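Long-range contacts in heavy metal cation tricomponent efflux pump ZneA(CzcA-like) (Cupriavidus metallidurans, PDB 4K0J), which exports zinc as a Zn(II)/proton antiporter of the inner membrane, the RND pump component of a three-part heavy metal efflux system: residues G55-E60 with S86-S91; L185-V190 with V754-I759; L192-I197 with G779-L784; P705-V710 with G795-T800; V710-D715 with A788-A793. All blocks are in the same frame, centred on the assembly; numbering follows the deposited sequence.

Interaction 1: G55-E60 with S86-S91; sequences GLAAEE and STFGLS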
# COMPACT_ATOMS: atom_id res chain seq x y z
N GLY C 55 6.69 17.05 -32.19
CA GLY C 55 6.81 18.01 -33.27
C GLY C 55 6.17 19.36 -33.02
O GLY C 55 6.28 20.27 -33.85
N LEU C 56 5.51 19.50 -31.88
CA LEU C 56 4.80 20.73 -31.55
C LEU C 56 5.71 21.71 -30.79
O LEU C 56 6.56 21.28 -30.01
CB LEU C 56 3.55 20.41 -30.73
CG LEU C 56 2.27 21.10 -31.22
CD1 LEU C 56 1.03 20.35 -30.77
CD2 LEU C 56 2.23 22.53 -30.75
N ALA C 57 5.53 23.01 -31.03
CA ALA C 57 6.37 24.03 -30.42
C ALA C 57 6.00 24.41 -28.97
O ALA C 57 5.18 23.75 -28.33
CB ALA C 57 6.42 25.27 -31.30
N ALA C 58 6.60 25.50 -28.48
CA ALA C 58 6.74 25.76 -27.04
C ALA C 58 5.74 26.70 -26.37
O ALA C 58 6.06 27.33 -25.36
CB ALA C 58 8.16 26.24 -26.76
N GLU C 59 4.53 26.81 -26.90
CA GLU C 59 3.57 27.74 -26.31
C GLU C 59 2.16 27.17 -26.41
O GLU C 59 1.23 27.57 -25.69
CB GLU C 59 3.66 29.11 -26.99
CG GLU C 59 2.81 30.18 -26.33
CD GLU C 59 3.06 30.29 -24.84
OE1 GLU C 59 3.94 31.08 -24.45
OE2 GLU C 59 2.37 29.59 -24.06
N GLU C 60 2.02 26.22 -27.33
CA GLU C 60 0.81 25.43 -27.46
C GLU C 60 1.03 24.16 -26.65
O GLU C 60 0.44 23.11 -26.93
CB GLU C 60 0.55 25.10 -28.93
CG GLU C 60 1.52 25.77 -29.92
CD GLU C 60 1.22 27.25 -30.15
OE1 GLU C 60 1.76 28.09 -29.40
OE2 GLU C 60 0.47 27.56 -31.09
N SER C 86 8.13 23.78 -19.78
CA SER C 86 7.33 23.64 -20.99
C SER C 86 8.09 24.14 -22.22
O SER C 86 8.75 25.19 -22.17
CB SER C 86 6.04 24.43 -20.83
OG SER C 86 5.59 24.36 -19.49
N THR C 87 7.98 23.39 -23.31
CA THR C 87 8.81 23.64 -24.48
C THR C 87 8.43 22.81 -25.71
O THR C 87 7.54 21.95 -25.65
CB THR C 87 10.31 23.36 -24.18
OG1 THR C 87 11.08 23.50 -25.38
CG2 THR C 87 10.48 21.96 -23.62
N PHE C 88 9.12 23.09 -26.81
CA PHE C 88 9.00 22.32 -28.05
C PHE C 88 9.18 20.85 -27.72
O PHE C 88 10.18 20.44 -27.12
CB PHE C 88 10.06 22.79 -29.06
CG PHE C 88 10.10 22.00 -30.35
CD1 PHE C 88 9.24 22.30 -31.39
CD2 PHE C 88 11.04 20.99 -30.53
CE1 PHE C 88 9.28 21.58 -32.58
CE2 PHE C 88 11.09 20.28 -31.72
CZ PHE C 88 10.21 20.57 -32.74
N GLY C 89 8.18 20.06 -28.09
CA GLY C 89 8.21 18.64 -27.80
C GLY C 89 7.33 18.25 -26.63
O GLY C 89 6.62 17.25 -26.71
N LEU C 90 7.36 19.02 -25.54
CA LEU C 90 6.76 18.53 -24.31
C LEU C 90 6.52 19.51 -23.16
O LEU C 90 6.99 20.64 -23.15
CB LEU C 90 7.59 17.37 -23.75
CG LEU C 90 8.80 17.78 -22.92
CD1 LEU C 90 9.34 16.59 -22.17
CD2 LEU C 90 9.88 18.38 -23.78
N SER C 91 5.77 19.01 -22.18
CA SER C 91 5.62 19.63 -20.87
C SER C 91 6.00 18.59 -19.83
O SER C 91 5.29 17.59 -19.67
CB SER C 91 4.17 20.03 -20.64
OG SER C 91 3.85 19.89 -19.27
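With CG anti to the backbone N (chi1 176°), F88 lays the CD1-CE1 side of its ring along the backbone of G55, L56 and A57. CD1 of F88 comes to 3.2 Å from O of L56, and CE1 of F88 to 3.5 Å from O of G55, both oxygens approaching the ring obliquely. CA of A57 meets the ring edge, near its plane, 3.5 Å from F88 CD1. F88 and G89 are the two central residues of a type II beta turn from T87 to L90, which joins strands 79-87 and 90-97 in a tight hairpin. G89 takes the third position, where a positive phi (102°) suits glycine. Its N-H points out of the turn, and N of G89 bonds to O of L56 at 2.8 Å, so the turn is fastened to the loop that leads into helix 62-73. On the other flank the small methyl of A58 fits close against the turn, its CB 3.3 Å from N of F88 and 3.5 Å from CA of T87. The T87 hydroxyl is used elsewhere, on O of T797, while R228 and V226 of the second subunit pack on A57 and F88 respectively.

Interaction 2: L185-V190 with V754-I759; sequences LEFDPV and VVARFI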
# COMPACT_ATOMS: atom_id res chain seq x y z
N LEU C 185 7.46 8.04 -47.83
CA LEU C 185 7.32 8.54 -49.19
C LEU C 185 7.65 10.02 -49.17
O LEU C 185 7.22 10.74 -48.27
CB LEU C 185 5.90 8.32 -49.71
CG LEU C 185 5.54 8.75 -51.13
CD1 LEU C 185 5.09 10.21 -51.21
CD2 LEU C 185 6.68 8.50 -52.11
N GLU C 186 8.40 10.47 -50.17
CA GLU C 186 8.79 11.87 -50.25
C GLU C 186 7.98 12.63 -51.30
O GLU C 186 8.39 12.74 -52.46
CB GLU C 186 10.29 11.98 -50.50
CG GLU C 186 11.12 11.27 -49.44
CD GLU C 186 12.59 11.60 -49.53
OE1 GLU C 186 13.08 11.91 -50.63
OE2 GLU C 186 13.27 11.54 -48.48
N PHE C 187 6.83 13.15 -50.88
CA PHE C 187 5.89 13.85 -51.76
C PHE C 187 6.47 15.03 -52.53
O PHE C 187 7.37 15.73 -52.06
CB PHE C 187 4.69 14.36 -50.95
CG PHE C 187 3.60 13.35 -50.78
CD1 PHE C 187 2.81 12.97 -51.86
CD2 PHE C 187 3.34 12.80 -49.54
CE1 PHE C 187 1.79 12.04 -51.70
CE2 PHE C 187 2.32 11.87 -49.38
CZ PHE C 187 1.55 11.49 -50.46
N ASP C 188 5.93 15.24 -53.72
CA ASP C 188 6.16 16.45 -54.48
C ASP C 188 4.79 17.01 -54.83
O ASP C 188 4.13 16.52 -55.75
CB ASP C 188 6.95 16.17 -55.76
CG ASP C 188 7.17 17.41 -56.60
OD1 ASP C 188 7.32 18.51 -56.02
OD2 ASP C 188 7.18 17.30 -57.84
N PRO C 189 4.35 18.04 -54.09
CA PRO C 189 3.02 18.65 -54.19
C PRO C 189 2.64 19.09 -55.61
O PRO C 189 1.48 19.42 -55.85
CB PRO C 189 3.12 19.86 -53.27
CG PRO C 189 4.17 19.49 -52.28
CD PRO C 189 5.17 18.69 -53.05
N VAL C 190 3.61 19.12 -56.52
CA VAL C 190 3.37 19.41 -57.93
C VAL C 190 2.28 18.49 -58.47
O VAL C 190 1.41 18.92 -59.25
CB VAL C 190 4.65 19.24 -58.76
CG1 VAL C 190 4.36 19.46 -60.24
CG2 VAL C 190 5.73 20.19 -58.28
N VAL C 754 5.44 4.28 -40.61
CA VAL C 754 5.35 4.72 -41.99
C VAL C 754 4.89 6.17 -42.01
O VAL C 754 3.82 6.51 -41.49
CB VAL C 754 4.37 3.88 -42.81
CG1 VAL C 754 4.54 4.17 -44.30
CG2 VAL C 754 4.56 2.41 -42.51
N VAL C 755 5.72 7.01 -42.61
CA VAL C 755 5.52 8.46 -42.62
C VAL C 755 5.32 8.99 -44.04
O VAL C 755 5.93 8.49 -44.99
CB VAL C 755 6.74 9.18 -42.00
CG1 VAL C 755 6.45 10.66 -41.83
CG2 VAL C 755 7.09 8.56 -40.66
N ALA C 756 4.44 9.98 -44.18
CA ALA C 756 4.31 10.72 -45.43
C ALA C 756 4.73 12.16 -45.21
O ALA C 756 4.26 12.82 -44.28
CB ALA C 756 2.89 10.68 -45.94
N ARG C 757 5.64 12.66 -46.04
CA ARG C 757 6.06 14.04 -45.96
C ARG C 757 6.66 14.52 -47.29
O ARG C 757 7.20 13.73 -48.06
CB ARG C 757 7.07 14.24 -44.83
CG ARG C 757 8.42 13.57 -45.07
CD ARG C 757 9.45 14.04 -44.05
NE ARG C 757 10.75 13.42 -44.25
CZ ARG C 757 11.82 13.67 -43.50
NH1 ARG C 757 12.97 13.06 -43.76
NH2 ARG C 757 11.75 14.55 -42.51
N PHE C 758 6.54 15.83 -47.54
CA PHE C 758 7.11 16.45 -48.73
C PHE C 758 8.62 16.29 -48.74
O PHE C 758 9.24 16.17 -47.68
CB PHE C 758 6.75 17.93 -48.77
CG PHE C 758 5.28 18.20 -48.75
CD1 PHE C 758 4.40 17.37 -49.42
CD2 PHE C 758 4.77 19.29 -48.05
CE1 PHE C 758 3.03 17.62 -49.40
CE2 PHE C 758 3.41 19.54 -48.03
CZ PHE C 758 2.53 18.70 -48.71
N ILE C 759 9.20 16.30 -49.93
CA ILE C 759 10.64 16.13 -50.08
C ILE C 759 11.38 17.38 -49.62
O ILE C 759 10.78 18.44 -49.47
CB ILE C 759 11.02 15.80 -51.55
CG1 ILE C 759 12.36 15.07 -51.62
CG2 ILE C 759 11.00 17.06 -52.41
CD1 ILE C 759 12.73 14.58 -53.00
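Strands 185-187 and 754-758 run parallel, their axes 28° apart, laced by backbone bonds that alternate in direction: L185 N to V755 O, a weak one from R757 N to L185 O, F187 N to R757 O and I759 N to F187 O, the last 2.9 Å long. On one face the aromatic side chains interlock. CB of A756 meets the F187 ring at its edge, 3.7 Å from CE2 of F187, while CD1 of L185 covers a face of that ring. CB of F187 abuts the edge of the F758 ring, and P189, just past the strand, sets CG over a face of F758, 3.7 Å from the ring centroid, in a CH-pi contact. E186, on the opposite face, holds CG opposite its carbonyl carbon (chi1 -57°) and passes I759, just past the strand end, with OE1 of E186 3.4 Å from CG1 of I759; the same OE1 forms a salt bridge with R259. The pairing is consistent with the docking domain of RND pumps, where the two halves of the chain meet. Strands 259-263 and 741-747 flank the pair in a mixed sheet, and the rings give helix 199-208 a broad apolar surface, I202 packing on F187 and L199 on F758.

Interaction 3: L192-I197 with G779-L784; sequences LSKYNI and GAHVAL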
# COMPACT_ATOMS: atom_id res chain seq x y z
N LEU C 192 0.03 17.17 -56.57
CA LEU C 192 -1.06 17.26 -55.61
C LEU C 192 -1.95 18.43 -55.99
O LEU C 192 -3.05 18.60 -55.47
CB LEU C 192 -0.52 17.47 -54.20
CG LEU C 192 -0.01 16.22 -53.49
CD1 LEU C 192 0.70 16.62 -52.21
CD2 LEU C 192 -1.17 15.29 -53.18
N SER C 193 -1.43 19.24 -56.91
CA SER C 193 -2.10 20.46 -57.37
C SER C 193 -3.51 20.21 -57.89
O SER C 193 -4.49 20.46 -57.20
CB SER C 193 -1.24 21.14 -58.44
OG SER C 193 -0.72 20.20 -59.36
N LYS C 194 -3.61 19.71 -59.12
CA LYS C 194 -4.91 19.45 -59.74
C LYS C 194 -5.31 17.98 -59.59
O LYS C 194 -5.63 17.31 -60.57
CB LYS C 194 -4.89 19.84 -61.22
CG LYS C 194 -4.57 21.31 -61.48
CD LYS C 194 -3.14 21.48 -61.95
CE LYS C 194 -2.92 20.85 -63.32
NZ LYS C 194 -1.52 20.98 -63.79
N TYR C 195 -5.30 17.50 -58.35
CA TYR C 195 -5.62 16.11 -58.08
C TYR C 195 -6.64 16.01 -56.96
O TYR C 195 -7.20 14.95 -56.69
CB TYR C 195 -4.34 15.33 -57.74
CG TYR C 195 -3.40 15.20 -58.92
CD1 TYR C 195 -3.34 14.02 -59.66
CD2 TYR C 195 -2.60 16.26 -59.32
CE1 TYR C 195 -2.49 13.91 -60.74
CE2 TYR C 195 -1.75 16.16 -60.40
CZ TYR C 195 -1.69 14.97 -61.11
OH TYR C 195 -0.85 14.86 -62.19
N ASN C 196 -6.88 17.15 -56.31
CA ASN C 196 -7.92 17.28 -55.29
C ASN C 196 -7.93 16.23 -54.17
O ASN C 196 -8.94 16.05 -53.50
CB ASN C 196 -9.31 17.37 -55.93
CG ASN C 196 -9.65 18.78 -56.39
OD1 ASN C 196 -8.76 19.59 -56.66
ND2 ASN C 196 -10.94 19.08 -56.47
N ILE C 197 -6.81 15.54 -53.98
CA ILE C 197 -6.68 14.67 -52.81
C ILE C 197 -5.76 15.34 -51.80
O ILE C 197 -4.64 15.73 -52.13
CB ILE C 197 -6.14 13.27 -53.16
CG1 ILE C 197 -7.07 12.59 -54.17
CG2 ILE C 197 -6.04 12.43 -51.91
CD1 ILE C 197 -8.49 12.48 -53.69
N GLY C 779 -12.59 23.35 -56.18
CA GLY C 779 -11.93 22.26 -56.88
C GLY C 779 -10.71 22.70 -57.66
O GLY C 779 -10.45 22.20 -58.76
N ALA C 780 -9.96 23.64 -57.10
CA ALA C 780 -8.76 24.15 -57.75
C ALA C 780 -7.71 24.55 -56.72
O ALA C 780 -8.05 25.03 -55.64
CB ALA C 780 -9.10 25.32 -58.66
N HIS C 781 -6.44 24.35 -57.07
CA HIS C 781 -5.34 24.64 -56.15
C HIS C 781 -5.33 26.08 -55.65
O HIS C 781 -5.76 27.00 -56.34
CB HIS C 781 -4.00 24.31 -56.83
CG HIS C 781 -3.74 25.11 -58.07
ND1 HIS C 781 -4.01 24.64 -59.33
CD2 HIS C 781 -3.23 26.36 -58.23
CE1 HIS C 781 -3.68 25.55 -60.22
NE2 HIS C 781 -3.20 26.60 -59.59
N VAL C 782 -4.83 26.27 -54.43
CA VAL C 782 -4.67 27.60 -53.83
C VAL C 782 -3.35 27.67 -53.07
O VAL C 782 -3.11 26.87 -52.16
CB VAL C 782 -5.82 27.95 -52.87
CG1 VAL C 782 -5.47 29.17 -52.04
CG2 VAL C 782 -7.11 28.19 -53.63
N ALA C 783 -2.50 28.62 -53.43
CA ALA C 783 -1.20 28.77 -52.78
C ALA C 783 -1.37 29.12 -51.31
O ALA C 783 -2.32 29.79 -50.94
CB ALA C 783 -0.37 29.82 -53.48
N LEU C 784 -0.44 28.65 -50.49
CA LEU C 784 -0.53 28.81 -49.04
C LEU C 784 -0.40 30.27 -48.59
O LEU C 784 -1.05 30.69 -47.63
CB LEU C 784 0.52 27.95 -48.34
CG LEU C 784 0.55 28.04 -46.82
CD1 LEU C 784 -0.75 27.51 -46.25
CD2 LEU C 784 1.76 27.31 -46.25
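N196 makes the closer part of this small contact, bringing its side-chain amide against G779 with ND2 of N196 3.4 Å from CA of G779. OD1 of N196 lies beside the carbonyl of G779, 3.8 Å from O of G779, two acceptors that do not bond. This is packing of a flat polar group on a backbone, and no hydrogen bond joins the two segments. G779 suits its place by its positive phi (72°), and its bare CA lets the amide come close. N196 also touches T775, so it spans the turn and the end of strand 773-775 in the antiparallel hairpin of strands 773-775 and 781-783. The loop 192-197, which leads into helix 199-208, thus lies against the turn end of that hairpin. The looser side belongs to K194 and H781, which run side by side and point the same way on the protein surface, a place that suits their polar ends. H781 has CG between its backbone N and carbonyl carbon (chi1 61°), standing the ring up beside the lysine; CG of K194 meets the ring edge 4.0 Å from ND1 of H781. K194 bends at chi2 and chi3, CD still near the ring, and its NZ ends 6.3 Å from ND1 of H781, so only the aliphatic part of the lysine touches. S193 adds O, 3.9 Å from CB of H781, while its hydroxyl turns back to O of V190.

Interaction 4: P705-V710 with G795-T800; sequences PPLPQV and GETTIT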
# COMPACT_ATOMS: atom_id res chain seq x y z
N PRO C 705 17.55 31.87 -24.31
CA PRO C 705 16.86 33.04 -24.87
C PRO C 705 15.74 32.66 -25.82
O PRO C 705 15.69 31.52 -26.29
CB PRO C 705 17.97 33.74 -25.66
CG PRO C 705 19.22 33.32 -24.99
CD PRO C 705 19.00 31.91 -24.57
N PRO C 706 14.82 33.60 -26.09
CA PRO C 706 13.83 33.35 -27.13
C PRO C 706 14.50 33.14 -28.49
O PRO C 706 15.58 33.67 -28.73
CB PRO C 706 12.99 34.63 -27.12
CG PRO C 706 13.15 35.18 -25.77
CD PRO C 706 14.55 34.85 -25.37
N LEU C 707 13.87 32.36 -29.35
CA LEU C 707 14.45 32.03 -30.64
C LEU C 707 13.52 32.40 -31.78
O LEU C 707 12.30 32.47 -31.60
CB LEU C 707 14.75 30.53 -30.70
CG LEU C 707 15.80 30.05 -29.71
CD1 LEU C 707 16.09 28.58 -29.96
CD2 LEU C 707 17.05 30.89 -29.87
N PRO C 708 14.09 32.62 -32.97
CA PRO C 708 13.21 32.85 -34.10
C PRO C 708 12.47 31.56 -34.43
O PRO C 708 13.00 30.47 -34.22
CB PRO C 708 14.19 33.19 -35.23
CG PRO C 708 15.43 32.47 -34.86
CD PRO C 708 15.51 32.58 -33.37
N GLN C 709 11.24 31.70 -34.90
CA GLN C 709 10.46 30.59 -35.39
C GLN C 709 9.78 31.09 -36.64
O GLN C 709 9.20 32.17 -36.63
CB GLN C 709 9.39 30.20 -34.37
CG GLN C 709 9.92 29.97 -32.96
CD GLN C 709 8.83 30.04 -31.92
OE1 GLN C 709 7.75 30.59 -32.17
NE2 GLN C 709 9.09 29.49 -30.74
N VAL C 710 9.87 30.34 -37.72
CA VAL C 710 9.06 30.67 -38.88
C VAL C 710 7.63 30.26 -38.54
O VAL C 710 7.31 29.08 -38.42
CB VAL C 710 9.60 30.01 -40.17
CG1 VAL C 710 10.18 28.65 -39.87
CG2 VAL C 710 8.50 29.93 -41.22
N GLY C 795 9.89 33.59 -30.43
CA GLY C 795 9.08 32.98 -29.40
C GLY C 795 9.94 32.43 -28.28
O GLY C 795 11.15 32.31 -28.44
N GLU C 796 9.34 32.09 -27.15
CA GLU C 796 10.13 31.57 -26.03
C GLU C 796 10.53 30.12 -26.24
O GLU C 796 9.78 29.34 -26.81
CB GLU C 796 9.37 31.74 -24.71
CG GLU C 796 10.24 31.52 -23.47
CD GLU C 796 11.34 32.57 -23.32
OE1 GLU C 796 12.52 32.18 -23.18
OE2 GLU C 796 11.01 33.78 -23.35
N THR C 797 11.73 29.76 -25.79
CA THR C 797 12.25 28.41 -26.00
C THR C 797 11.82 27.48 -24.88
O THR C 797 11.51 26.31 -25.12
CB THR C 797 13.79 28.41 -26.06
OG1 THR C 797 14.24 29.34 -27.05
CG2 THR C 797 14.30 27.04 -26.42
N THR C 798 11.78 28.02 -23.66
CA THR C 798 11.51 27.23 -22.46
C THR C 798 10.83 28.08 -21.39
O THR C 798 11.29 29.17 -21.07
CB THR C 798 12.81 26.65 -21.90
OG1 THR C 798 13.12 25.42 -22.57
CG2 THR C 798 12.68 26.37 -20.42
N ILE C 799 9.72 27.58 -20.85
CA ILE C 799 9.00 28.27 -19.79
C ILE C 799 9.04 27.44 -18.51
O ILE C 799 8.49 26.34 -18.47
CB ILE C 799 7.54 28.52 -20.16
CG1 ILE C 799 7.44 29.28 -21.48
CG2 ILE C 799 6.83 29.27 -19.05
CD1 ILE C 799 6.11 29.12 -22.18
N THR C 800 9.67 27.97 -17.47
CA THR C 800 9.80 27.23 -16.21
C THR C 800 8.95 27.82 -15.10
O THR C 800 9.19 28.94 -14.64
CB THR C 800 11.28 27.14 -15.74
OG1 THR C 800 11.74 28.44 -15.33
CG2 THR C 800 12.17 26.63 -16.85
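T797 gives its hydroxyl to the carbonyl of P705, with OG1 of T797 2.7 Å from O of P705, and next to this bond L707 and G795 exchange a pair of backbone bonds. L707 N reaches G795 O at 2.9 Å, and G795 N returns to L707 O at 2.9 Å. This is an antiparallel hydrogen-bonded pair at the start of strand 707-714, the outermost strand, within the chain, of an antiparallel sheet in which 788-802 lies next to it and 79-87 follows. The next hydrogen-bonded position would set P705 opposite T797, but the ring nitrogen of P705 has no hydrogen to give, and its carbonyl takes the T797 hydroxyl instead. A chi1 of -54° places that hydroxyl, setting OG1 beside the backbone N.

CG of L707 lies beside the same OG1 of T797, the two side chains crossing. P706 turns CA toward the G795 carbonyl, 3.2 Å from O of G795. Its ring is crossed by the side chain of E796, which bends at chi2 (65°) and brings OE2 to 3.5 Å from CG of P706; that same OE2 has its salt bridge with R680 on helix 676-690, which lies alongside. Farther up the strand, Q709 and V710 pair in a parallel ladder with a strand of the second subunit, so the sheet crosses the interface. Q709 extends its side chain back over G795, whose lack of a side chain leaves room for the amide, NE2 of Q709 resting 3.7 Å from CA of G795.

Interaction 5: V710-D715 with A788-A793; sequences VRIDVD and AHIRLA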
# COMPACT_ATOMS: atom_id res chain seq x y z
N VAL C 710 9.87 30.34 -37.72
CA VAL C 710 9.06 30.67 -38.88
C VAL C 710 7.63 30.26 -38.54
O VAL C 710 7.31 29.08 -38.42
CB VAL C 710 9.60 30.01 -40.17
CG1 VAL C 710 10.18 28.65 -39.87
CG2 VAL C 710 8.50 29.93 -41.22
N ARG C 711 6.79 31.27 -38.33
CA ARG C 711 5.45 31.08 -37.79
C ARG C 711 4.38 31.29 -38.85
O ARG C 711 4.36 32.31 -39.55
CB ARG C 711 5.23 32.07 -36.64
CG ARG C 711 3.80 32.23 -36.19
CD ARG C 711 3.74 33.13 -34.98
NE ARG C 711 2.41 33.16 -34.38
CZ ARG C 711 2.15 33.68 -33.18
NH1 ARG C 711 3.13 34.19 -32.45
NH2 ARG C 711 0.91 33.67 -32.71
N ILE C 712 3.48 30.33 -38.96
CA ILE C 712 2.39 30.41 -39.93
C ILE C 712 1.04 30.60 -39.25
O ILE C 712 0.45 29.65 -38.76
CB ILE C 712 2.33 29.15 -40.82
CG1 ILE C 712 3.70 28.90 -41.46
CG2 ILE C 712 1.24 29.32 -41.87
CD1 ILE C 712 3.96 27.47 -41.81
N ASP C 713 0.56 31.83 -39.21
CA ASP C 713 -0.78 32.09 -38.71
C ASP C 713 -1.72 31.95 -39.89
O ASP C 713 -1.30 32.05 -41.03
CB ASP C 713 -0.87 33.49 -38.10
CG ASP C 713 0.05 33.66 -36.90
OD1 ASP C 713 1.11 34.32 -37.03
OD2 ASP C 713 -0.28 33.14 -35.82
N VAL C 714 -3.00 31.68 -39.63
CA VAL C 714 -3.95 31.56 -40.72
C VAL C 714 -4.88 32.76 -40.80
O VAL C 714 -5.37 33.25 -39.78
CB VAL C 714 -4.79 30.27 -40.63
CG1 VAL C 714 -3.95 29.05 -40.97
CG2 VAL C 714 -5.40 30.13 -39.25
N ASP C 715 -5.09 33.24 -42.03
CA ASP C 715 -5.99 34.36 -42.29
C ASP C 715 -7.41 33.83 -42.38
O ASP C 715 -7.75 33.08 -43.30
CB ASP C 715 -5.58 35.08 -43.58
CG ASP C 715 -6.32 36.39 -43.80
OD1 ASP C 715 -7.55 36.43 -43.59
OD2 ASP C 715 -5.66 37.38 -44.21
N ALA C 788 -2.51 32.69 -45.43
CA ALA C 788 -1.77 32.45 -44.20
C ALA C 788 -0.54 33.33 -44.10
O ALA C 788 0.24 33.43 -45.05
CB ALA C 788 -1.37 31.00 -44.11
N HIS C 789 -0.38 33.98 -42.96
CA HIS C 789 0.80 34.79 -42.71
C HIS C 789 1.97 33.91 -42.29
O HIS C 789 2.08 33.50 -41.13
CB HIS C 789 0.52 35.83 -41.63
CG HIS C 789 1.49 36.96 -41.62
ND1 HIS C 789 2.61 36.99 -42.42
CD2 HIS C 789 1.52 38.11 -40.91
CE1 HIS C 789 3.29 38.10 -42.20
NE2 HIS C 789 2.64 38.80 -41.29
N ILE C 790 2.83 33.61 -43.27
CA ILE C 790 4.09 32.91 -43.03
C ILE C 790 5.17 33.95 -42.78
O ILE C 790 5.58 34.67 -43.69
CB ILE C 790 4.51 32.05 -44.25
CG1 ILE C 790 3.56 30.87 -44.45
CG2 ILE C 790 5.93 31.53 -44.07
CD1 ILE C 790 2.44 31.12 -45.42
N ARG C 791 5.63 34.05 -41.54
CA ARG C 791 6.63 35.05 -41.21
C ARG C 791 7.68 34.50 -40.28
O ARG C 791 7.77 33.30 -40.07
CB ARG C 791 5.97 36.26 -40.56
CG ARG C 791 5.14 35.94 -39.35
CD ARG C 791 5.02 37.16 -38.45
NE ARG C 791 6.23 37.34 -37.65
CZ ARG C 791 6.69 38.52 -37.23
NH1 ARG C 791 6.03 39.63 -37.53
NH2 ARG C 791 7.80 38.58 -36.51
N LEU C 792 8.48 35.40 -39.73
CA LEU C 792 9.53 35.02 -38.81
C LEU C 792 9.31 35.78 -37.51
O LEU C 792 9.48 36.99 -37.46
CB LEU C 792 10.89 35.37 -39.40
CG LEU C 792 11.90 34.23 -39.48
CD1 LEU C 792 11.99 33.53 -38.15
CD2 LEU C 792 11.53 33.27 -40.59
N ALA C 793 8.93 35.06 -36.47
CA ALA C 793 8.61 35.68 -35.20
C ALA C 793 9.35 35.02 -34.05
O ALA C 793 9.47 33.80 -34.01
CB ALA C 793 7.12 35.65 -34.96
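The carbonyl oxygen of R791 is gripped by two groups of the facing strand: the N-H of R711, with N of R711 2.8 Å from O of R791, and the CA-H of V710, whose CA is 3.2 Å from the same oxygen. R791 N answers to R711 O, and D713 N bonds to H789 O at 3.0 Å, while the return bond from H789 N to D713 O is weak. The result is an antiparallel beta ladder in which the hydrogen-bonded pairs R711-R791 and D713-H789 alternate with the non-hydrogen-bonded pairs V710-L792, I712-I790 and V714-A788. The latter put their apolar side chains on one face. I712 and I790 both hold CG1 beside the backbone N (chi1 -53° and -68°) and lie alongside each other, pointing the same way, with the two CG1 atoms 3.6 Å apart. CG2 of I712 also reaches CB of A788, at 3.8 Å. Valine and isoleucine suit this largely apolar face, which helix 766-771 covers in part through P766 and I769. The other face is polar, with R711, D713, H789 and R791. There R711 forms a salt bridge to D713 on its own strand, NE of R711 3.1 Å from OD2 of D713, which probably offsets the nearby positive charge of R228 on the second subunit. V710 to D713 also pair in parallel with a strand of that subunit, and D715 is the N-cap of helix 716-720.

In the fold
Interactions 4 and 5 share V710 and lie on the same two strands, 707-714 and 788-802, the first a surface contact where the ladder runs out into side-chain bonding, the second partly buried in its longer stretch. Interaction 1, also partly buried, touches interaction 4 because strand 79-87 is the next strand of that sheet, and all three reach the second subunit. Interactions 2 and 3 are touched by no other subunit; they meet through L192, which packs on F187 and F758. Interaction 2 is the buried one, parallel backbone bonding with aromatic packing, whereas interaction 3, farthest from the chain's centre, is a surface contact of polar side chains. L784 links 779-784 to I790 of interaction 5.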